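Local coordinates for MstE (Scytonema sp. PCC 10023, PDB 6SBF), which probably catalyses the class II cyclisation of a prenylated precursor into a polycyclic merosterol-type scaffold, as a single-domain terpene cyclase, at residues A135-H140 and G145-F150; R192-L197 and A232-S237; Y210-H215 and S349-A354; T222-A227 and C271-L276. The protein carries 1 engineered substitution. All coordinates share one frame; numbering follows the deposited sequence.

Overall arrangement
The four contacts sample an alpha-alpha barrel from its interior to its flank. Contact 3 lies deepest, its centre about 6 Å from the centre of the chain, where aromatic rings probably line the cavity of a class II cyclase; no ligand is bound. Contact 1 lies about 22 Å from it between centres, yet the two touch: T149 OG1, also hydrogen-bonded to H176 ND1, is 2.9 Å from W211 NE1, a probable hydrogen bond. Contact 2 touches contact 1 through L193 and Y196, which pack against G145 and G146. Contacts 2 and 4, with centres about 13 Å apart, meet through helix 215-229, where L226 reaches H194 and D234. Contact 4 is nested in the chain loop that contact 3 closes.

Contact 1: A135-H140 and G145-F150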
loop_
_atom_site.group_PDB
_atom_site.type_symbol
_atom_site.label_atom_id
_atom_site.label_comp_id
_atom_site.label_asym_id
_atom_site.label_seq_id
_atom_site.Cartn_x
_atom_site.Cartn_y
_atom_site.Cartn_z
ATOM N N ALA A 135 12.889 13.590 9.055
ATOM C CA ALA A 135 13.590 13.535 10.356
ATOM C C ALA A 135 12.763 12.732 11.375
ATOM O O ALA A 135 13.316 11.871 12.054
ATOM C CB ALA A 135 13.895 14.940 10.807
ATOM N N ALA A 136 11.464 12.974 11.405
ATOM C CA ALA A 136 10.573 12.284 12.316
ATOM C C ALA A 136 10.588 10.792 11.990
ATOM O O ALA A 136 10.525 9.978 12.933
ATOM C CB ALA A 136 9.178 12.830 12.248
ATOM N N LEU A 137 10.631 10.410 10.733
ATOM C CA LEU A 137 10.701 8.968 10.385
ATOM C C LEU A 137 11.903 8.325 11.026
ATOM O O LEU A 137 11.781 7.147 11.452
ATOM C CB LEU A 137 10.867 8.733 8.909
ATOM C CG LEU A 137 9.623 8.709 8.123
ATOM C CD1 LEU A 137 9.931 8.481 6.643
ATOM C CD2 LEU A 137 8.657 7.643 8.602
ATOM N N ALA A 138 13.004 9.029 11.136
ATOM C CA ALA A 138 14.229 8.439 11.679
ATOM C C ALA A 138 13.983 7.999 13.119
ATOM O O ALA A 138 14.596 7.001 13.556
ATOM C CB ALA A 138 15.366 9.400 11.540
ATOM N N THR A 139 13.082 8.667 13.829
ATOM C CA THR A 139 12.776 8.337 15.237
ATOM C C THR A 139 12.170 6.927 15.373
ATOM O O THR A 139 12.269 6.356 16.460
ATOM C CB THR A 139 11.857 9.405 15.833
ATOM O OG1 THR A 139 12.453 10.680 15.572
ATOM C CG2 THR A 139 11.662 9.197 17.315
ATOM N N HIS A 140 11.556 6.413 14.312
ATOM C CA HIS A 140 10.873 5.122 14.286
ATOM C C HIS A 140 11.803 3.962 13.910
ATOM O O HIS A 140 11.328 2.807 13.965
ATOM C CB HIS A 140 9.697 5.219 13.331
ATOM C CG HIS A 140 8.619 6.121 13.785
ATOM N ND1 HIS A 140 7.767 5.816 14.832
ATOM C CD2 HIS A 140 8.210 7.288 13.320
ATOM C CE1 HIS A 140 6.889 6.807 14.960
ATOM N NE2 HIS A 140 7.138 7.698 14.063
ATOM N N GLY A 145 16.879 -2.957 12.770
ATOM C CA GLY A 145 17.142 -2.345 11.451
ATOM C C GLY A 145 15.930 -1.991 10.610
ATOM O O GLY A 145 16.190 -1.485 9.438
ATOM N N GLY A 146 14.726 -2.301 11.095
ATOM C CA GLY A 146 13.417 -1.936 10.508
ATOM C C GLY A 146 12.785 -0.673 11.107
ATOM O O GLY A 146 13.368 -0.013 11.977
ATOM N N ILE A 147 11.614 -0.334 10.606
ATOM C CA ILE A 147 10.901 0.830 11.109
ATOM C C ILE A 147 9.586 0.405 11.751
ATOM O O ILE A 147 8.879 -0.482 11.218
ATOM C CB ILE A 147 10.753 1.874 10.007
ATOM C CG1 ILE A 147 10.514 3.243 10.598
ATOM C CG2 ILE A 147 9.716 1.457 9.083
ATOM C CD1 ILE A 147 10.949 4.343 9.676
ATOM N N ALA A 148 9.296 1.027 12.881
ATOM C CA ALA A 148 8.046 0.813 13.639
ATOM C C ALA A 148 6.979 1.826 13.181
ATOM O O ALA A 148 7.288 2.980 12.935
ATOM C CB ALA A 148 8.259 0.910 15.113
ATOM N N THR A 149 5.726 1.417 13.185
ATOM C CA THR A 149 4.611 2.294 12.786
ATOM C C THR A 149 4.451 3.418 13.806
ATOM O O THR A 149 4.336 4.609 13.426
ATOM C CB THR A 149 3.305 1.513 12.667
ATOM O OG1 THR A 149 3.414 0.543 11.626
ATOM C CG2 THR A 149 2.132 2.402 12.327
ATOM N N PHE A 150 4.355 3.080 15.077
ATOM C CA PHE A 150 3.996 4.030 16.138
ATOM C C PHE A 150 5.064 4.079 17.210
ATOM O O PHE A 150 5.702 3.069 17.529
ATOM C CB PHE A 150 2.746 3.554 16.859
ATOM C CG PHE A 150 1.480 3.632 16.060
ATOM C CD1 PHE A 150 0.978 4.851 15.632
ATOM C CD2 PHE A 150 0.783 2.483 15.731
ATOM C CE1 PHE A 150 -0.194 4.909 14.917
ATOM C CE2 PHE A 150 -0.376 2.549 14.982
ATOM C CZ PHE A 150 -0.884 3.767 14.605
HETATM O O HOH W 1 8.557 4.028 16.876
#
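H140 turns its ring toward the loop 145-150 with CG anti to its carbonyl carbon (chi1 -67°), while I147 has CG1 anti to its backbone N (chi1 -158°) and so sends CG1 and CD1 back to L137 and H140. CG1 lies 3.5 Å from H140 CB. CD1 comes to 3.4 Å from L137 O, and beyond it the side chains of L137 and I147 cross at about a right angle. The backbones are tied by a nearly straight bond from A148 N to H140 O, 2.9 Å; H140 O also accepts from Q142 NE2. Past this tie the imidazole runs beside the chain: T149 O lies over one face, 3.7 Å from CE1, and the backbone carbon of F150 sits at the edge. Both ring nitrogens have partners, which fixes the ring's rotation: a water joins ND1, at 2.8 Å, to F150 O, and NE2 is hydrogen-bonded to E98 OE1. A leucine in place of H140 could not hold E98 OE1 or the water on F150 O, and that end of the loop would probably lose its polar tie. Next door, T149 and F150 touch D108, the first residue of a D-A-D-T-T sequence reminiscent of the DxDD motif of class II cyclases. A helix, then a glycine-bearing loop with Q142 folding back on H140, is loosely reminiscent of the QW repeats of squalene-hopene cyclases, without the tryptophan.

Contact 2: R192-L197 and A232-S237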
loop_
_atom_site.group_PDB
_atom_site.type_symbol
_atom_site.label_atom_id
_atom_site.label_comp_id
_atom_site.label_asym_id
_atom_site.label_seq_id
_atom_site.Cartn_x
_atom_site.Cartn_y
_atom_site.Cartn_z
ATOM N N ARG A 192 19.495 2.154 4.593
ATOM C CA ARG A 192 19.430 1.907 6.042
ATOM C C ARG A 192 18.499 0.708 6.306
ATOM O O ARG A 192 18.790 -0.052 7.248
ATOM C CB ARG A 192 18.898 3.139 6.785
ATOM C CG ARG A 192 18.814 2.995 8.302
ATOM C CD ARG A 192 20.064 2.629 9.107
ATOM N NE ARG A 192 21.188 3.563 8.987
ATOM C CZ ARG A 192 21.553 4.488 9.898
ATOM N NH1 ARG A 192 22.581 5.291 9.664
ATOM N NH2 ARG A 192 20.878 4.616 11.030
ATOM N N LEU A 193 17.432 0.506 5.531
ATOM C CA LEU A 193 16.458 -0.594 5.753
ATOM C C LEU A 193 16.852 -1.890 5.020
ATOM O O LEU A 193 16.221 -2.912 5.211
ATOM C CB LEU A 193 15.092 -0.111 5.322
ATOM C CG LEU A 193 14.529 0.986 6.211
ATOM C CD1 LEU A 193 13.298 1.572 5.554
ATOM C CD2 LEU A 193 14.125 0.445 7.570
ATOM N N HIS A 194 17.873 -1.859 4.163
ATOM C CA HIS A 194 18.206 -2.981 3.269
ATOM C C HIS A 194 18.391 -4.322 4.040
ATOM O O HIS A 194 17.855 -5.336 3.612
ATOM C CB HIS A 194 19.462 -2.602 2.457
ATOM C CG HIS A 194 20.036 -3.752 1.709
ATOM N ND1 HIS A 194 20.909 -4.641 2.307
ATOM C CD2 HIS A 194 19.799 -4.201 0.440
ATOM C CE1 HIS A 194 21.247 -5.563 1.420
ATOM N NE2 HIS A 194 20.550 -5.331 0.259
ATOM N N ASP A 195 19.240 -4.336 5.036
ATOM C CA ASP A 195 19.610 -5.603 5.691
ATOM C C ASP A 195 18.360 -6.183 6.341
ATOM O O ASP A 195 18.166 -7.410 6.293
ATOM C CB ASP A 195 20.777 -5.407 6.632
ATOM C CG ASP A 195 22.112 -5.140 5.953
ATOM O OD1 ASP A 195 22.172 -5.087 4.709
ATOM O OD2 ASP A 195 23.072 -5.002 6.696
ATOM N N TYR A 196 17.555 -5.357 7.004
ATOM C CA TYR A 196 16.296 -5.821 7.641
ATOM C C TYR A 196 15.399 -6.439 6.576
ATOM O O TYR A 196 14.832 -7.548 6.767
ATOM C CB TYR A 196 15.599 -4.652 8.331
ATOM C CG TYR A 196 14.229 -5.003 8.825
ATOM C CD1 TYR A 196 14.030 -5.590 10.063
ATOM C CD2 TYR A 196 13.133 -4.777 8.019
ATOM C CE1 TYR A 196 12.759 -5.927 10.497
ATOM C CE2 TYR A 196 11.871 -5.119 8.461
ATOM C CZ TYR A 196 11.676 -5.731 9.688
ATOM O OH TYR A 196 10.401 -6.058 10.083
ATOM N N LEU A 197 15.252 -5.782 5.439
ATOM C CA LEU A 197 14.418 -6.348 4.360
ATOM C C LEU A 197 15.034 -7.671 3.867
ATOM O O LEU A 197 14.274 -8.647 3.624
ATOM C CB LEU A 197 14.234 -5.365 3.239
ATOM C CG LEU A 197 13.419 -4.115 3.646
ATOM C CD1 LEU A 197 13.363 -3.127 2.533
ATOM C CD2 LEU A 197 11.999 -4.483 4.052
ATOM N N ALA A 232 23.549 -5.941 -7.287
ATOM C CA ALA A 232 23.426 -7.312 -7.858
ATOM C C ALA A 232 23.209 -8.380 -6.789
ATOM O O ALA A 232 22.571 -9.423 -7.096
ATOM C CB ALA A 232 24.641 -7.609 -8.696
ATOM N N ALA A 233 23.744 -8.158 -5.597
ATOM C CA ALA A 233 23.600 -9.127 -4.491
ATOM C C ALA A 233 22.121 -9.365 -4.189
ATOM O O ALA A 233 21.812 -10.388 -3.579
ATOM C CB ALA A 233 24.332 -8.662 -3.254
ATOM N N ASP A 234 21.245 -8.437 -4.515
ATOM C CA ASP A 234 19.808 -8.518 -4.192
ATOM C C ASP A 234 19.004 -9.184 -5.298
ATOM O O ASP A 234 17.850 -9.535 -5.081
ATOM C CB ASP A 234 19.263 -7.136 -3.866
ATOM C CG ASP A 234 19.948 -6.527 -2.653
ATOM O OD1 ASP A 234 20.311 -7.270 -1.709
ATOM O OD2 ASP A 234 20.060 -5.311 -2.592
ATOM N N GLN A 235 19.579 -9.416 -6.473
ATOM C CA GLN A 235 18.809 -9.903 -7.622
ATOM C C GLN A 235 18.280 -11.317 -7.367
ATOM O O GLN A 235 17.117 -11.577 -7.732
ATOM C CB GLN A 235 19.585 -9.811 -8.933
ATOM C CG GLN A 235 18.660 -9.938 -10.136
ATOM C CD GLN A 235 17.706 -8.767 -10.243
ATOM O OE1 GLN A 235 18.068 -7.648 -9.904
ATOM N NE2 GLN A 235 16.493 -9.064 -10.692
ATOM N N PRO A 236 19.036 -12.260 -6.762
ATOM C CA PRO A 236 18.448 -13.578 -6.489
ATOM C C PRO A 236 17.175 -13.495 -5.627
ATOM O O PRO A 236 16.207 -14.188 -5.908
ATOM C CB PRO A 236 19.593 -14.361 -5.806
ATOM C CG PRO A 236 20.859 -13.690 -6.236
ATOM C CD PRO A 236 20.470 -12.210 -6.420
ATOM N N SER A 237 17.202 -12.625 -4.631
ATOM C CA SER A 237 16.044 -12.430 -3.739
ATOM C C SER A 237 14.862 -11.907 -4.515
ATOM O O SER A 237 13.716 -12.351 -4.289
ATOM C CB SER A 237 16.396 -11.567 -2.558
ATOM O OG SER A 237 17.338 -12.213 -1.718
#
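A polar bridge between two helices that do not adjoin in the chain, H194 on helix 187-200 and D234 in the 3-10 turn leading into helix 235-248, spans a gap that the backbones leave wide: their nearest CA atoms, H194 and D234, are 9.4 Å apart. The side chains approach from opposite directions. H194 NE2 donates to D234 OD1 at 2.8 Å with an angle of 160°; OD1 accepts on its syn lone pair and lies close to the imidazole plane. A second, weak bond goes to OD2, so the carboxylate straddles the N-H, its plane turned 39° from the ring. H194 reaches across because CG stands anti to its backbone N (chi1 169°). Helix 215-229 of this alpha-alpha barrel comes between the two in sequence, and its L226 packs against both H194 and D234. The far nitrogen is held too: ND1 donates to D195 OD1 at 2.8 Å, in the ring plane and on the anti lone pair of that oxygen. With an acid at each nitrogen, the imidazole is clamped against rotation and is likely to favour the doubly protonated, cationic form. D234 OD1 also forms a salt bridge with R198 NH2.

Contact 3: Y210-H215 and S349-A354; sequences YWWSDH and SIFTTA
W212 and F351 carry the whole of this contact, which lies in the interior of the alpha-alpha barrel and joins the loop ahead of helix 215-229 to the first turn of helix 350-363. Both side chains are buried and point across from opposite directions, each covering a similar, modest area of the other. W212 has CG anti to its carbonyl carbon (chi1 -60°), which leaves the six-membered half of the indole foremost; F351 has CG anti to its backbone N (chi1 -158°) and holds its ring out from the helix. They meet at their outer carbons. W212 CH2 lies 3.6 Å from F351 CE1 and 3.8 Å from F351 CZ, with CZ2 of the indole somewhat farther from CZ. The planes are nearly parallel, 20° apart, but the rings are slid so far, with centroids 5.6 Å apart, that they barely overlap: a van der Waals touch through CH2 and CE1, not a full stack. W60 touches the indole and F266 the phenyl ring, so the pair belongs to a wider aromatic cluster, consistent with the aromatic-lined cavity in which class II cyclases stabilise carbocations. S349, with a positive phi, precedes the helix that presents F351, and I350 N donates a hydrogen bond to D47 OD2. S349 O takes two donors from T353, one turn on: T353 N at 3.0 Å and T353 OG1 at 2.7 Å.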
loop_
_atom_site.group_PDB
_atom_site.type_symbol
_atom_site.label_atom_id
_atom_site.label_comp_id
_atom_site.label_asym_id
_atom_site.label_seq_id
_atom_site.Cartn_x
_atom_site.Cartn_y
_atom_site.Cartn_z
ATOM N N TYR A 210 2.587 -6.739 8.631
ATOM C CA TYR A 210 1.999 -6.622 9.956
ATOM C C TYR A 210 0.518 -6.264 9.830
ATOM O O TYR A 210 -0.367 -7.069 10.281
ATOM C CB TYR A 210 2.772 -5.605 10.801
ATOM C CG TYR A 210 2.298 -5.596 12.236
ATOM C CD1 TYR A 210 2.785 -6.532 13.135
ATOM C CD2 TYR A 210 1.345 -4.693 12.680
ATOM C CE1 TYR A 210 2.338 -6.541 14.446
ATOM C CE2 TYR A 210 0.884 -4.704 13.990
ATOM C CZ TYR A 210 1.378 -5.647 14.862
ATOM O OH TYR A 210 0.897 -5.680 16.140
ATOM N N TRP A 211 0.215 -5.143 9.180
ATOM C CA TRP A 211 -1.174 -4.613 9.154
ATOM C C TRP A 211 -2.037 -5.196 8.041
ATOM O O TRP A 211 -3.216 -4.911 7.980
ATOM C CB TRP A 211 -1.114 -3.106 8.992
ATOM C CG TRP A 211 -0.428 -2.367 10.087
ATOM C CD1 TRP A 211 0.809 -1.789 10.030
ATOM C CD2 TRP A 211 -0.924 -2.111 11.409
ATOM N NE1 TRP A 211 1.128 -1.203 11.221
ATOM C CE2 TRP A 211 0.070 -1.398 12.097
ATOM C CE3 TRP A 211 -2.086 -2.455 12.115
ATOM C CZ2 TRP A 211 -0.071 -0.995 13.414
ATOM C CZ3 TRP A 211 -2.221 -2.049 13.418
ATOM C CH2 TRP A 211 -1.233 -1.335 14.083
ATOM N N TRP A 212 -1.480 -5.926 7.112
ATOM C CA TRP A 212 -2.201 -6.393 5.927
ATOM C C TRP A 212 -2.319 -7.886 5.906
ATOM O O TRP A 212 -1.339 -8.596 6.178
ATOM C CB TRP A 212 -1.469 -5.941 4.654
ATOM C CG TRP A 212 -1.356 -4.451 4.548
ATOM C CD1 TRP A 212 -0.322 -3.715 5.010
ATOM C CD2 TRP A 212 -2.401 -3.515 4.203
ATOM N NE1 TRP A 212 -0.578 -2.399 4.896
ATOM C CE2 TRP A 212 -1.860 -2.248 4.404
ATOM C CE3 TRP A 212 -3.702 -3.644 3.742
ATOM C CZ2 TRP A 212 -2.583 -1.096 4.118
ATOM C CZ3 TRP A 212 -4.449 -2.516 3.528
ATOM C CH2 TRP A 212 -3.865 -1.251 3.653
ATOM N N SER A 213 -3.462 -8.350 5.448
ATOM C CA SER A 213 -3.706 -9.786 5.251
ATOM C C SER A 213 -2.912 -10.285 4.043
ATOM O O SER A 213 -2.483 -11.450 4.009
ATOM C CB SER A 213 -5.218 -9.976 4.989
ATOM O OG SER A 213 -6.061 -9.644 6.074
ATOM N N ASP A 214 -2.814 -9.446 3.000
ATOM C CA ASP A 214 -2.345 -9.937 1.689
ATOM C C ASP A 214 -0.836 -9.720 1.581
ATOM O O ASP A 214 -0.358 -8.539 1.404
ATOM C CB ASP A 214 -3.092 -9.223 0.579
ATOM C CG ASP A 214 -4.578 -9.527 0.593
ATOM O OD1 ASP A 214 -4.920 -10.726 0.565
ATOM O OD2 ASP A 214 -5.400 -8.592 0.631
ATOM N N HIS A 215 -0.037 -10.784 1.582
ATOM C CA HIS A 215 1.426 -10.717 1.563
ATOM C C HIS A 215 1.947 -10.120 0.246
ATOM O O HIS A 215 3.115 -9.704 0.224
ATOM C CB HIS A 215 2.026 -12.114 1.709
ATOM C CG HIS A 215 1.626 -12.855 2.928
ATOM N ND1 HIS A 215 1.389 -12.217 4.136
ATOM C CD2 HIS A 215 1.481 -14.197 3.130
ATOM C CE1 HIS A 215 1.066 -13.156 5.041
ATOM N NE2 HIS A 215 1.097 -14.358 4.438
ATOM N N SER A 349 -14.001 1.921 -1.692
ATOM C CA SER A 349 -13.309 1.287 -2.836
ATOM C C SER A 349 -12.227 2.215 -3.414
ATOM O O SER A 349 -11.724 1.884 -4.508
ATOM C CB SER A 349 -14.257 0.811 -3.913
ATOM O OG SER A 349 -15.341 0.034 -3.400
ATOM N N ILE A 350 -11.884 3.297 -2.720
ATOM C CA ILE A 350 -10.905 4.253 -3.273
ATOM C C ILE A 350 -9.495 3.645 -3.156
ATOM O O ILE A 350 -8.722 3.670 -4.136
ATOM C CB ILE A 350 -11.046 5.572 -2.518
ATOM C CG1 ILE A 350 -12.347 6.272 -2.949
ATOM C CG2 ILE A 350 -9.822 6.463 -2.753
ATOM C CD1 ILE A 350 -12.700 7.483 -2.062
ATOM N N PHE A 351 -9.187 3.039 -2.013
ATOM C CA PHE A 351 -7.848 2.465 -1.781
ATOM C C PHE A 351 -7.632 1.346 -2.800
ATOM O O PHE A 351 -6.547 1.288 -3.444
ATOM C CB PHE A 351 -7.748 1.999 -0.330
ATOM C CG PHE A 351 -6.343 1.877 0.211
ATOM C CD1 PHE A 351 -5.593 0.717 0.055
ATOM C CD2 PHE A 351 -5.756 2.964 0.830
ATOM C CE1 PHE A 351 -4.343 0.648 0.643
ATOM C CE2 PHE A 351 -4.508 2.893 1.397
ATOM C CZ PHE A 351 -3.803 1.710 1.334
ATOM N N THR A 352 -8.582 0.433 -2.970
ATOM C CA THR A 352 -8.448 -0.665 -3.941
ATOM C C THR A 352 -8.327 -0.113 -5.360
ATOM O O THR A 352 -7.472 -0.564 -6.106
ATOM C CB THR A 352 -9.623 -1.663 -3.801
ATOM O OG1 THR A 352 -9.643 -2.274 -2.503
ATOM C CG2 THR A 352 -9.507 -2.773 -4.822
ATOM N N THR A 353 -9.238 0.762 -5.733
ATOM C CA THR A 353 -9.244 1.264 -7.116
ATOM C C THR A 353 -7.915 1.957 -7.463
ATOM O O THR A 353 -7.413 1.745 -8.563
ATOM C CB THR A 353 -10.458 2.185 -7.300
ATOM O OG1 THR A 353 -11.653 1.400 -7.155
ATOM C CG2 THR A 353 -10.494 2.767 -8.697
ATOM N N ALA A 354 -7.402 2.757 -6.554
ATOM C CA ALA A 354 -6.116 3.420 -6.828
ATOM C C ALA A 354 -5.012 2.389 -7.034
ATOM O O ALA A 354 -4.134 2.586 -7.879
ATOM C CB ALA A 354 -5.811 4.374 -5.704
#

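Contact 4: T222-A227 and C271-L276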
loop_
_atom_site.group_PDB
_atom_site.type_symbol
_atom_site.label_atom_id
_atom_site.label_comp_id
_atom_site.label_asym_id
_atom_site.label_seq_id
_atom_site.Cartn_x
_atom_site.Cartn_y
_atom_site.Cartn_z
ATOM N N THR A 222 8.751 -4.657 -1.118
ATOM C CA THR A 222 10.130 -5.011 -0.717
ATOM C C THR A 222 10.970 -5.298 -1.964
ATOM O O THR A 222 12.109 -4.771 -2.078
ATOM C CB THR A 222 10.160 -6.185 0.256
ATOM O OG1 THR A 222 9.399 -5.894 1.439
ATOM C CG2 THR A 222 11.588 -6.455 0.644
ATOM N N ALA A 223 10.451 -6.123 -2.865
ATOM C CA ALA A 223 11.199 -6.449 -4.083
ATOM C C ALA A 223 11.473 -5.166 -4.897
ATOM O O ALA A 223 12.567 -5.031 -5.490
ATOM C CB ALA A 223 10.462 -7.460 -4.884
ATOM N N GLU A 224 10.496 -4.262 -4.942
ATOM C CA GLU A 224 10.700 -2.994 -5.676
ATOM C C GLU A 224 11.813 -2.186 -5.013
ATOM O O GLU A 224 12.648 -1.561 -5.733
ATOM C CB GLU A 224 9.408 -2.183 -5.666
ATOM C CG GLU A 224 8.351 -2.654 -6.634
ATOM C CD GLU A 224 7.000 -1.959 -6.502
ATOM O OE1 GLU A 224 6.810 -1.149 -5.528
ATOM O OE2 GLU A 224 6.134 -2.238 -7.363
ATOM N N ALA A 225 11.920 -2.139 -3.682
ATOM C CA ALA A 225 12.983 -1.352 -2.999
ATOM C C ALA A 225 14.320 -1.994 -3.307
ATOM O O ALA A 225 15.319 -1.295 -3.564
ATOM C CB ALA A 225 12.750 -1.283 -1.520
ATOM N N LEU A 226 14.398 -3.316 -3.255
ATOM C CA LEU A 226 15.656 -4.004 -3.597
ATOM C C LEU A 226 16.029 -3.705 -5.053
ATOM O O LEU A 226 17.221 -3.488 -5.351
ATOM C CB LEU A 226 15.519 -5.513 -3.325
ATOM C CG LEU A 226 15.332 -5.912 -1.855
ATOM C CD1 LEU A 226 15.117 -7.417 -1.784
ATOM C CD2 LEU A 226 16.481 -5.434 -0.960
ATOM N N ALA A 227 15.074 -3.763 -5.959
ATOM C CA ALA A 227 15.346 -3.492 -7.374
ATOM C C ALA A 227 15.842 -2.046 -7.553
ATOM O O ALA A 227 16.798 -1.814 -8.287
ATOM C CB ALA A 227 14.136 -3.705 -8.231
ATOM N N CYS A 271 0.288 -8.270 -6.897
ATOM C CA CYS A 271 1.060 -9.331 -7.557
ATOM C C CYS A 271 1.486 -8.872 -8.958
ATOM O O CYS A 271 2.609 -9.209 -9.391
ATOM C CB CYS A 271 0.237 -10.600 -7.580
ATOM S SG CYS A 271 1.156 -12.070 -7.997
ATOM N N LEU A 272 0.632 -8.172 -9.659
ATOM C CA LEU A 272 0.964 -7.655 -11.014
ATOM C C LEU A 272 2.172 -6.722 -10.893
ATOM O O LEU A 272 3.121 -6.849 -11.725
ATOM C CB LEU A 272 -0.269 -7.023 -11.619
ATOM C CG LEU A 272 -0.083 -6.347 -12.971
ATOM C CD1 LEU A 272 0.536 -7.307 -13.969
ATOM C CD2 LEU A 272 -1.394 -5.777 -13.471
ATOM N N ARG A 273 2.209 -5.843 -9.898
ATOM C CA ARG A 273 3.370 -4.964 -9.729
ATOM C C ARG A 273 4.631 -5.826 -9.464
ATOM O O ARG A 273 5.691 -5.523 -10.038
ATOM C CB ARG A 273 3.165 -4.009 -8.571
ATOM C CG ARG A 273 2.324 -2.855 -8.968
ATOM C CD ARG A 273 2.236 -1.778 -7.898
ATOM N NE ARG A 273 3.472 -1.154 -7.384
ATOM C CZ ARG A 273 3.510 0.043 -6.780
ATOM N NH1 ARG A 273 2.464 0.843 -6.795
ATOM N NH2 ARG A 273 4.605 0.447 -6.155
ATOM N N LEU A 274 4.528 -6.824 -8.618
ATOM C CA LEU A 274 5.683 -7.710 -8.337
ATOM C C LEU A 274 6.197 -8.334 -9.637
ATOM O O LEU A 274 7.433 -8.393 -9.866
ATOM C CB LEU A 274 5.250 -8.768 -7.338
ATOM C CG LEU A 274 6.248 -9.897 -7.063
ATOM C CD1 LEU A 274 7.574 -9.443 -6.537
ATOM C CD2 LEU A 274 5.589 -10.864 -6.059
ATOM N N LEU A 275 5.314 -8.777 -10.484
ATOM C CA LEU A 275 5.676 -9.510 -11.722
ATOM C C LEU A 275 6.330 -8.570 -12.765
ATOM O O LEU A 275 6.946 -9.065 -13.688
ATOM C CB LEU A 275 4.477 -10.234 -12.328
ATOM C CG LEU A 275 3.910 -11.389 -11.483
ATOM C CD1 LEU A 275 2.620 -11.860 -12.100
ATOM C CD2 LEU A 275 4.909 -12.503 -11.323
ATOM N N LEU A 276 6.230 -7.250 -12.599
ATOM C CA LEU A 276 6.925 -6.300 -13.493
ATOM C C LEU A 276 8.414 -6.305 -13.210
ATOM O O LEU A 276 9.162 -5.692 -14.009
ATOM C CB LEU A 276 6.349 -4.920 -13.299
ATOM C CG LEU A 276 4.901 -4.795 -13.780
ATOM C CD1 LEU A 276 4.377 -3.455 -13.396
ATOM C CD2 LEU A 276 4.854 -4.941 -15.310
HETATM O O HOH W 2 6.764 -3.048 -9.824
#
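E224 on helix 215-229 and R273 on helix 265-275 form a side-on, bidentate salt bridge in which each carboxylate oxygen has its own donor. R273 NH2 gives a hydrogen bond to E224 OE1 at 2.8 Å, and R273 NE gives one to E224 OE2 at 2.9 Å; both are fairly straight (162° and 164°), and both oxygens are met on the syn side. Carboxylate and guanidinium are nearly coplanar. The arginine turns its NE edge to the acid by bending at chi3 (57°), while the glutamate reaches out extended beyond CG. OE2 has a further donor: a water, 2.7 Å away, also donates to R273 O and so links the acid to the backbone of the helix opposite. In this pairing of two alpha-alpha barrel helices the apolar half lies alongside, A223 CB against L274 CD1 at 3.9 Å, with L274 continuing onto A241 and W244 of helix 235-248. A methionine replacing R273 has no N-H to offer from its side chain, and E224 would probably be left without a counter-charge, with the water as the donor remaining to OE2 of those described. The remaining guanidinium nitrogen, NH1, is directed at helix 350-363, where it makes a weak hydrogen bond to N358 OD1.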